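PDB 2EBF: dermonecrotic toxin from Pasteurella multocida, which acts as a potent mitogen and osteolytic toxin that induces bone resorption and is associated with severe progressive atrophic rhinitis in pigs. Local coordinates for residues A[713-721]-A[732-740]; A[498-509]-A[519-528]. All blocks are in the same frame, centred on the assembly; numbering follows the deposited sequence.

Contact 1: residues A[713-721]-A[732-740]; sequences RAINPFVEY and FMPPLFTKP
F718 turns its CG anti to the backbone N (chi1 -178°), which lays its ring beside P734 and P735, while N716, with chi1 near -57°, points its amide at T738. The pair illustrates how one chain segment can hold a loop in two ways: F718, in the strand, makes the apolar part, and N716, at the corner before it, the polar part. P735 covers one face of the F718 ring in a CH-pi contact, its CD 3.7 Å from the ring centroid. F732 crosses F718 at about a right angle, with its CZ 3.9 Å from F718 CD2. The chain of E720, extended beyond CG, passes F732 at a slant, OE1 coming to 3.3 Å from F732 CE1. Its other carboxylate oxygen is engaged by K724 in a salt bridge, and K724 also forms a cation-pi contact with F732.

Toward the corner at N716 the contact becomes polar. N716 ND2 donates to a lone pair of T738 O at 2.8 Å, and the acceptor lies in the amide plane; the same nitrogen also serves Y41 O. A water donates both to N716 O and to T738 OG1, linking the backbone of N716 to the side chain of T738. T738 OG1 itself donates to P735 O at 2.6 Å, an oxygen that also takes T738 N, so the 3-10 turn 736-738 is pinned from within. I715 CG2 meets P740 CG at 3.8 Å.

Strand 717-720 lies between strands 567-568 and 643-656. The arrangement is that of a proline-rich loop laid over the antiparallel sheet of the C3 domain, in the toxin's thiol protease-like C-terminal region.

Contact 2: residues A[498-509]-A[519-528]; sequences FVVFADSSLLNS and GLVQYLKIPA
L520 can be followed outward atom by atom where it meets L506. Its CB lies 3.8 Å from L506 O, its CG keeps close to the same oxygen, and CD1 reaches the methyl of A502, 3.7 Å from its CB, and the methylene of L506, 3.9 Å from its CB. The side chain as a whole also leans on A487 of helix 473-490. Farther along, F498 sends CE1 toward the ends of L524 and I526, coming within 3.7 Å of I526 CD1, so strand 498-502 and helix 520-524, which run nearly antiparallel (156°), share an apolar interior.

Beyond this packing, two short helices meet end to end. L520 N donates almost straight (170°) to L506 O at 2.9 Å, and V521 N follows to L507 O at 3.1 Å. G519, the N-cap residue, brings its CA against L507 O in a CA-H...O contact. Q522 bends at chi2 (75°) and folds back over this junction: its OE1, at the N3 position, accepts G519 N, the amide of the N-cap residue, at 2.8 Å, while NE2 donates to a lone pair of N508 OD1 at 3.0 Å. N508 OD1 also takes a water that bridges to A528 N, and N508 ND2 reaches L540 O.

The worked principle is mutual capping in a buried setting. One glutamine spends both ends of its amide on the junction, and the carbonyls of L506 and L507 and the amides of L520 and V521 satisfy one another, which probably lowers the cost of burying them.

Both contacts are largely buried, yet they serve different beta-sheets. Contact 2 belongs to the C2 domain, by the mixed beta-sheet containing strands 498-502 and 528-531, and every touching residue is buried. Contact 1 belongs to the C3 domain, at the antiparallel beta-sheet containing strand 717-720, and three of its touching residues are partly exposed. Each has a side-chain amide-to-carbonyl bond and a bridging water. Contact 1 adds aromatic and proline packing and, at partly exposed E720, a charged pair with K724; contact 2 adds backbone bonds between helix ends and mainly aliphatic packing. The centres of contact 1 and contact 2 are about 46 Å apart, and they share no element.

Contact 1: residues A[713-721]-A[732-740]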
loop_
_atom_site.group_PDB
_atom_site.type_symbol
_atom_site.label_atom_id
_atom_site.label_comp_id
_atom_site.label_asym_id
_atom_site.label_seq_id
_atom_site.Cartn_x
_atom_site.Cartn_y
_atom_site.Cartn_z
ATOM N N ARG A 713 16.411 31.728 5.040
ATOM C CA ARG A 713 15.239 31.365 5.840
ATOM C C ARG A 713 14.027 31.174 4.922
ATOM O O ARG A 713 12.941 31.706 5.170
ATOM C CB ARG A 713 14.980 32.403 6.944
ATOM C CG ARG A 713 16.161 32.529 7.943
ATOM C CD ARG A 713 15.910 33.607 8.988
ATOM N NE ARG A 713 14.799 33.244 9.869
ATOM C CZ ARG A 713 14.923 32.503 10.971
ATOM N NH1 ARG A 713 16.116 32.043 11.341
ATOM N NH2 ARG A 713 13.852 32.219 11.702
ATOM N N ALA A 714 14.258 30.420 3.845
ATOM C CA ALA A 714 13.277 30.197 2.787
ATOM C C ALA A 714 12.044 29.457 3.279
ATOM O O ALA A 714 12.163 28.450 3.985
ATOM C CB ALA A 714 13.925 29.414 1.646
ATOM N N ILE A 715 10.871 29.953 2.878
ATOM C CA ILE A 715 9.603 29.303 3.170
ATOM C C ILE A 715 9.142 28.507 1.953
ATOM O O ILE A 715 9.042 29.047 0.841
ATOM C CB ILE A 715 8.494 30.321 3.577
ATOM C CG1 ILE A 715 8.887 31.128 4.827
ATOM C CG2 ILE A 715 7.158 29.596 3.808
ATOM C CD1 ILE A 715 8.119 32.458 4.945
ATOM N N ASN A 716 8.877 27.226 2.182
ATOM C CA ASN A 716 8.398 26.301 1.158
ATOM C C ASN A 716 9.207 26.348 -0.146
ATOM O O ASN A 716 8.638 26.505 -1.229
ATOM C CB ASN A 716 6.890 26.489 0.916
ATOM C CG ASN A 716 6.060 26.310 2.183
ATOM O OD1 ASN A 716 6.534 25.746 3.185
ATOM N ND2 ASN A 716 4.809 26.787 2.146
ATOM N N PRO A 717 10.543 26.189 -0.043
ATOM C CA PRO A 717 11.416 26.328 -1.208
ATOM C C PRO A 717 11.207 25.241 -2.256
ATOM O O PRO A 717 10.854 24.104 -1.925
ATOM C CB PRO A 717 12.834 26.280 -0.615
ATOM C CG PRO A 717 12.686 25.623 0.705
ATOM C CD PRO A 717 11.298 25.863 1.185
ATOM N N PHE A 718 11.367 25.634 -3.516
ATOM C CA PHE A 718 11.185 24.756 -4.661
ATOM C C PHE A 718 12.404 24.838 -5.589
ATOM O O PHE A 718 12.872 25.930 -5.917
ATOM C CB PHE A 718 9.946 25.202 -5.426
ATOM C CG PHE A 718 9.621 24.357 -6.590
ATOM C CD1 PHE A 718 9.128 23.061 -6.419
ATOM C CD2 PHE A 718 9.741 24.874 -7.879
ATOM C CE1 PHE A 718 8.791 22.285 -7.526
ATOM C CE2 PHE A 718 9.415 24.111 -8.980
ATOM C CZ PHE A 718 8.935 22.815 -8.809
ATOM N N VAL A 719 12.889 23.681 -6.026
ATOM C CA VAL A 719 14.083 23.602 -6.875
ATOM C C VAL A 719 13.712 23.077 -8.259
ATOM O O VAL A 719 12.939 22.113 -8.384
ATOM C CB VAL A 719 15.167 22.713 -6.220
ATOM C CG1 VAL A 719 16.408 22.545 -7.119
ATOM C CG2 VAL A 719 15.600 23.313 -4.876
ATOM N N GLU A 720 14.208 23.738 -9.296
ATOM C CA GLU A 720 14.208 23.160 -10.633
ATOM C C GLU A 720 15.652 23.008 -11.082
ATOM O O GLU A 720 16.457 23.929 -10.922
ATOM C CB GLU A 720 13.444 24.031 -11.625
ATOM C CG GLU A 720 11.927 23.885 -11.530
ATOM C CD GLU A 720 11.188 24.702 -12.594
ATOM O OE1 GLU A 720 9.969 24.973 -12.409
ATOM O OE2 GLU A 720 11.816 25.061 -13.612
ATOM N N TYR A 721 15.972 21.855 -11.661
ATOM C CA TYR A 721 17.354 21.534 -12.041
ATOM C C TYR A 721 17.751 22.068 -13.430
ATOM O O TYR A 721 18.188 21.309 -14.309
ATOM C CB TYR A 721 17.583 20.028 -11.892
ATOM C CG TYR A 721 17.391 19.580 -10.454
ATOM C CD1 TYR A 721 18.427 19.678 -9.536
ATOM C CD2 TYR A 721 16.153 19.101 -10.004
ATOM C CE1 TYR A 721 18.252 19.293 -8.192
ATOM C CE2 TYR A 721 15.966 18.715 -8.673
ATOM C CZ TYR A 721 17.016 18.813 -7.775
ATOM O OH TYR A 721 16.833 18.424 -6.457
ATOM N N PHE A 732 10.137 33.169 -11.644
ATOM C CA PHE A 732 10.226 31.795 -11.133
ATOM C C PHE A 732 9.772 31.738 -9.676
ATOM O O PHE A 732 10.391 32.333 -8.791
ATOM C CB PHE A 732 11.657 31.242 -11.277
ATOM C CG PHE A 732 11.834 29.828 -10.748
ATOM C CD1 PHE A 732 10.913 28.813 -11.055
ATOM C CD2 PHE A 732 12.944 29.509 -9.976
ATOM C CE1 PHE A 732 11.088 27.507 -10.579
ATOM C CE2 PHE A 732 13.129 28.211 -9.492
ATOM C CZ PHE A 732 12.198 27.201 -9.802
ATOM N N MET A 733 8.670 31.034 -9.441
ATOM C CA MET A 733 8.087 30.952 -8.094
ATOM C C MET A 733 7.650 29.542 -7.751
ATOM O O MET A 733 7.453 28.726 -8.652
ATOM C CB MET A 733 6.945 31.983 -7.900
ATOM C CG MET A 733 5.837 31.970 -8.930
ATOM S SD MET A 733 4.677 33.376 -8.712
ATOM C CE MET A 733 5.558 34.745 -9.455
ATOM N N PRO A 734 7.552 29.223 -6.438
ATOM C CA PRO A 734 7.144 27.877 -6.047
ATOM C C PRO A 734 5.727 27.559 -6.536
ATOM O O PRO A 734 4.986 28.490 -6.907
ATOM C CB PRO A 734 7.163 27.932 -4.512
ATOM C CG PRO A 734 8.112 29.072 -4.167
ATOM C CD PRO A 734 7.824 30.077 -5.262
ATOM N N PRO A 735 5.353 26.257 -6.565
ATOM C CA PRO A 735 3.971 25.908 -6.856
ATOM C C PRO A 735 3.025 26.739 -5.988
ATOM O O PRO A 735 3.277 26.942 -4.794
ATOM C CB PRO A 735 3.902 24.426 -6.491
ATOM C CG PRO A 735 5.278 23.932 -6.835
ATOM C CD PRO A 735 6.175 25.050 -6.338
ATOM N N LEU A 736 1.969 27.244 -6.610
ATOM C CA LEU A 736 1.110 28.237 -5.953
ATOM C C LEU A 736 0.339 27.722 -4.734
ATOM O O LEU A 736 0.041 28.502 -3.826
ATOM C CB LEU A 736 0.179 28.899 -6.971
ATOM C CG LEU A 736 0.870 29.749 -8.046
ATOM C CD1 LEU A 736 -0.159 30.366 -8.970
ATOM C CD2 LEU A 736 1.823 30.828 -7.440
ATOM N N PHE A 737 0.049 26.421 -4.692
ATOM C CA PHE A 737 -0.600 25.835 -3.510
ATOM C C PHE A 737 0.272 25.943 -2.253
ATOM O O PHE A 737 -0.236 25.806 -1.132
ATOM C CB PHE A 737 -1.048 24.379 -3.760
ATOM C CG PHE A 737 0.030 23.347 -3.504
ATOM C CD1 PHE A 737 0.136 22.709 -2.263
ATOM C CD2 PHE A 737 0.931 23.013 -4.509
ATOM C CE1 PHE A 737 1.136 21.752 -2.038
ATOM C CE2 PHE A 737 1.923 22.064 -4.308
ATOM C CZ PHE A 737 2.031 21.425 -3.072
ATOM N N THR A 738 1.568 26.226 -2.437
ATOM C CA THR A 738 2.493 26.393 -1.308
ATOM C C THR A 738 2.644 27.836 -0.816
ATOM O O THR A 738 3.284 28.066 0.212
ATOM C CB THR A 738 3.912 25.826 -1.592
ATOM O OG1 THR A 738 4.575 26.645 -2.562
ATOM C CG2 THR A 738 3.846 24.363 -2.092
ATOM N N LYS A 739 2.093 28.814 -1.538
ATOM C CA LYS A 739 2.088 30.180 -1.002
ATOM C C LYS A 739 1.327 30.167 0.338
ATOM O O LYS A 739 0.190 29.703 0.398
ATOM C CB LYS A 739 1.508 31.200 -1.999
ATOM C CG LYS A 739 1.549 32.637 -1.469
ATOM C CD LYS A 739 1.492 33.675 -2.572
ATOM C CE LYS A 739 1.367 35.073 -1.979
ATOM N NZ LYS A 739 1.204 36.124 -3.029
ATOM N N PRO A 740 1.987 30.602 1.423
ATOM C CA PRO A 740 1.396 30.453 2.756
ATOM C C PRO A 740 0.008 31.059 2.898
ATOM O O PRO A 740 -0.228 32.185 2.470
ATOM C CB PRO A 740 2.414 31.152 3.665
ATOM C CG PRO A 740 3.719 30.938 2.955
ATOM C CD PRO A 740 3.347 31.175 1.506
HETATM O O HOH W 1 7.177 24.841 -2.803
#

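Contact 2: residues A[498-509]-A[519-528]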
loop_
_atom_site.group_PDB
_atom_site.type_symbol
_atom_site.label_atom_id
_atom_site.label_comp_id
_atom_site.label_asym_id
_atom_site.label_seq_id
_atom_site.Cartn_x
_atom_site.Cartn_y
_atom_site.Cartn_z
ATOM N N PHE A 498 14.158 -24.522 -5.493
ATOM C CA PHE A 498 12.750 -24.711 -5.192
ATOM C C PHE A 498 11.919 -24.967 -6.439
ATOM O O PHE A 498 12.348 -24.688 -7.564
ATOM C CB PHE A 498 12.201 -23.488 -4.440
ATOM C CG PHE A 498 12.306 -22.205 -5.221
ATOM C CD1 PHE A 498 11.270 -21.799 -6.056
ATOM C CD2 PHE A 498 13.458 -21.415 -5.143
ATOM C CE1 PHE A 498 11.362 -20.613 -6.787
ATOM C CE2 PHE A 498 13.560 -20.231 -5.883
ATOM C CZ PHE A 498 12.515 -19.838 -6.706
ATOM N N VAL A 499 10.719 -25.491 -6.212
ATOM C CA VAL A 499 9.683 -25.583 -7.229
ATOM C C VAL A 499 8.422 -24.922 -6.669
ATOM O O VAL A 499 8.087 -25.118 -5.500
ATOM C CB VAL A 499 9.387 -27.063 -7.587
ATOM C CG1 VAL A 499 8.159 -27.168 -8.469
ATOM C CG2 VAL A 499 10.610 -27.729 -8.241
ATOM N N VAL A 500 7.731 -24.132 -7.490
ATOM C CA VAL A 500 6.487 -23.484 -7.067
ATOM C C VAL A 500 5.338 -23.927 -7.956
ATOM O O VAL A 500 5.495 -24.035 -9.174
ATOM C CB VAL A 500 6.557 -21.927 -7.133
ATOM C CG1 VAL A 500 5.400 -21.279 -6.336
ATOM C CG2 VAL A 500 7.856 -21.419 -6.616
ATOM N N PHE A 501 4.183 -24.169 -7.338
ATOM C CA PHE A 501 2.951 -24.445 -8.065
ATOM C C PHE A 501 1.966 -23.315 -7.827
ATOM O O PHE A 501 1.637 -23.001 -6.682
ATOM C CB PHE A 501 2.343 -25.777 -7.617
ATOM C CG PHE A 501 3.182 -26.966 -7.970
ATOM C CD1 PHE A 501 3.005 -27.616 -9.195
ATOM C CD2 PHE A 501 4.157 -27.434 -7.086
ATOM C CE1 PHE A 501 3.778 -28.712 -9.534
ATOM C CE2 PHE A 501 4.940 -28.542 -7.411
ATOM C CZ PHE A 501 4.759 -29.183 -8.636
ATOM N N ALA A 502 1.486 -22.719 -8.913
ATOM C CA ALA A 502 0.624 -21.548 -8.818
ATOM C C ALA A 502 -0.286 -21.404 -10.023
ATOM O O ALA A 502 0.041 -21.869 -11.118
ATOM C CB ALA A 502 1.468 -20.281 -8.642
ATOM N N ASP A 503 -1.428 -20.756 -9.801
ATOM C CA ASP A 503 -2.391 -20.435 -10.842
ATOM C C ASP A 503 -1.704 -19.590 -11.924
ATOM O O ASP A 503 -0.799 -18.802 -11.628
ATOM C CB ASP A 503 -3.579 -19.703 -10.189
ATOM C CG ASP A 503 -4.740 -19.500 -11.131
ATOM O OD1 ASP A 503 -4.733 -18.483 -11.857
ATOM O OD2 ASP A 503 -5.675 -20.335 -11.121
ATOM N N SER A 504 -2.092 -19.772 -13.186
ATOM C CA SER A 504 -1.426 -19.037 -14.277
ATOM C C SER A 504 -1.463 -17.513 -14.121
ATOM O O SER A 504 -0.510 -16.821 -14.488
ATOM C CB SER A 504 -1.972 -19.467 -15.638
ATOM O OG SER A 504 -1.432 -20.740 -15.988
ATOM N N SER A 505 -2.544 -17.003 -13.539
ATOM C CA SER A 505 -2.673 -15.573 -13.214
ATOM C C SER A 505 -1.618 -15.043 -12.224
ATOM O O SER A 505 -1.428 -13.825 -12.092
ATOM C CB SER A 505 -4.072 -15.294 -12.670
ATOM O OG SER A 505 -4.270 -15.936 -11.422
ATOM N N LEU A 506 -0.943 -15.945 -11.517
ATOM C CA LEU A 506 0.084 -15.529 -10.563
ATOM C C LEU A 506 1.476 -15.657 -11.170
ATOM O O LEU A 506 2.386 -14.910 -10.816
ATOM C CB LEU A 506 -0.011 -16.355 -9.268
ATOM C CG LEU A 506 -1.371 -16.383 -8.550
ATOM C CD1 LEU A 506 -1.325 -17.332 -7.361
ATOM C CD2 LEU A 506 -1.817 -14.970 -8.106
ATOM N N LEU A 507 1.615 -16.605 -12.090
ATOM C CA LEU A 507 2.906 -17.003 -12.653
ATOM C C LEU A 507 3.601 -15.906 -13.438
ATOM O O LEU A 507 4.726 -15.528 -13.111
ATOM C CB LEU A 507 2.720 -18.224 -13.561
ATOM C CG LEU A 507 2.275 -19.528 -12.889
ATOM C CD1 LEU A 507 1.973 -20.598 -13.924
ATOM C CD2 LEU A 507 3.356 -20.003 -11.953
ATOM N N ASN A 508 2.926 -15.431 -14.490
ATOM C CA ASN A 508 3.440 -14.401 -15.394
ATOM C C ASN A 508 2.743 -13.057 -15.185
ATOM O O ASN A 508 1.994 -12.891 -14.216
ATOM C CB ASN A 508 3.297 -14.867 -16.852
ATOM C CG ASN A 508 4.326 -15.932 -17.223
ATOM O OD1 ASN A 508 5.528 -15.770 -16.976
ATOM N ND2 ASN A 508 3.858 -17.026 -17.817
ATOM N N SER A 509 2.986 -12.103 -16.083
ATOM C CA SER A 509 2.509 -10.734 -15.884
ATOM C C SER A 509 1.004 -10.623 -15.994
ATOM O O SER A 509 0.358 -11.443 -16.648
ATOM C CB SER A 509 3.197 -9.747 -16.835
ATOM O OG SER A 509 4.606 -9.755 -16.641
ATOM N N GLY A 519 4.876 -11.249 -12.792
ATOM C CA GLY A 519 4.433 -12.470 -12.143
ATOM C C GLY A 519 5.466 -12.984 -11.164
ATOM O O GLY A 519 6.569 -12.429 -11.063
ATOM N N LEU A 520 5.131 -14.058 -10.459
ATOM C CA LEU A 520 6.059 -14.668 -9.490
ATOM C C LEU A 520 7.377 -14.995 -10.159
ATOM O O LEU A 520 8.452 -14.880 -9.567
ATOM C CB LEU A 520 5.487 -15.982 -8.956
ATOM C CG LEU A 520 4.389 -16.037 -7.910
ATOM C CD1 LEU A 520 3.609 -17.329 -8.103
ATOM C CD2 LEU A 520 4.974 -15.959 -6.491
ATOM N N VAL A 521 7.262 -15.406 -11.416
ATOM C CA VAL A 521 8.340 -15.977 -12.185
ATOM C C VAL A 521 9.328 -14.879 -12.595
ATOM O O VAL A 521 10.549 -15.068 -12.536
ATOM C CB VAL A 521 7.672 -16.792 -13.323
ATOM C CG1 VAL A 521 8.163 -16.481 -14.709
ATOM C CG2 VAL A 521 7.615 -18.245 -12.969
ATOM N N GLN A 522 8.795 -13.711 -12.952
ATOM C CA GLN A 522 9.644 -12.540 -13.206
ATOM C C GLN A 522 10.359 -12.074 -11.949
ATOM O O GLN A 522 11.570 -11.845 -11.971
ATOM C CB GLN A 522 8.839 -11.403 -13.830
ATOM C CG GLN A 522 8.469 -11.668 -15.269
ATOM C CD GLN A 522 7.357 -12.681 -15.415
ATOM O OE1 GLN A 522 6.388 -12.665 -14.657
ATOM N NE2 GLN A 522 7.475 -13.554 -16.412
ATOM N N TYR A 523 9.623 -11.927 -10.852
ATOM C CA TYR A 523 10.254 -11.520 -9.602
ATOM C C TYR A 523 11.284 -12.524 -9.112
ATOM O O TYR A 523 12.313 -12.124 -8.586
ATOM C CB TYR A 523 9.223 -11.247 -8.512
ATOM C CG TYR A 523 8.551 -9.898 -8.619
ATOM C CD1 TYR A 523 9.231 -8.721 -8.276
ATOM C CD2 TYR A 523 7.229 -9.799 -9.033
ATOM C CE1 TYR A 523 8.606 -7.473 -8.364
ATOM C CE2 TYR A 523 6.591 -8.555 -9.116
ATOM C CZ TYR A 523 7.283 -7.403 -8.780
ATOM O OH TYR A 523 6.649 -6.178 -8.868
ATOM N N LEU A 524 11.023 -13.819 -9.304
ATOM C CA LEU A 524 11.925 -14.863 -8.793
ATOM C C LEU A 524 13.028 -15.260 -9.782
ATOM O O LEU A 524 13.896 -16.077 -9.458
ATOM C CB LEU A 524 11.140 -16.100 -8.328
ATOM C CG LEU A 524 10.203 -15.939 -7.118
ATOM C CD1 LEU A 524 9.424 -17.237 -6.864
ATOM C CD2 LEU A 524 10.974 -15.516 -5.840
ATOM N N LYS A 525 12.997 -14.673 -10.978
ATOM C CA LYS A 525 14.029 -14.907 -11.996
ATOM C C LYS A 525 14.053 -16.376 -12.459
ATOM O O LYS A 525 15.122 -16.960 -12.649
ATOM C CB LYS A 525 15.424 -14.491 -11.498
ATOM C CG LYS A 525 15.547 -13.076 -10.897
ATOM C CD LYS A 525 15.601 -13.071 -9.365
ATOM C CE LYS A 525 16.880 -13.696 -8.827
ATOM N NZ LYS A 525 16.888 -13.773 -7.329
ATOM N N ILE A 526 12.875 -16.965 -12.627
ATOM C CA ILE A 526 12.751 -18.370 -13.044
ATOM C C ILE A 526 11.771 -18.476 -14.212
ATOM O O ILE A 526 11.082 -17.510 -14.503
ATOM C CB ILE A 526 12.300 -19.275 -11.866
ATOM C CG1 ILE A 526 10.927 -18.826 -11.322
ATOM C CG2 ILE A 526 13.394 -19.293 -10.782
ATOM C CD1 ILE A 526 10.367 -19.707 -10.201
ATOM N N PRO A 527 11.731 -19.633 -14.906
ATOM C CA PRO A 527 10.693 -19.810 -15.929
ATOM C C PRO A 527 9.377 -20.378 -15.382
ATOM O O PRO A 527 9.391 -21.178 -14.437
ATOM C CB PRO A 527 11.335 -20.814 -16.892
ATOM C CG PRO A 527 12.230 -21.679 -15.993
ATOM C CD PRO A 527 12.645 -20.792 -14.825
ATOM N N ALA A 528 8.252 -19.966 -15.969
ATOM C CA ALA A 528 6.969 -20.644 -15.730
ATOM C C ALA A 528 6.730 -21.741 -16.758
ATOM O O ALA A 528 7.046 -21.583 -17.947
ATOM C CB ALA A 528 5.817 -19.669 -15.741
HETATM O O HOH W 2 7.432 -17.856 -17.861
#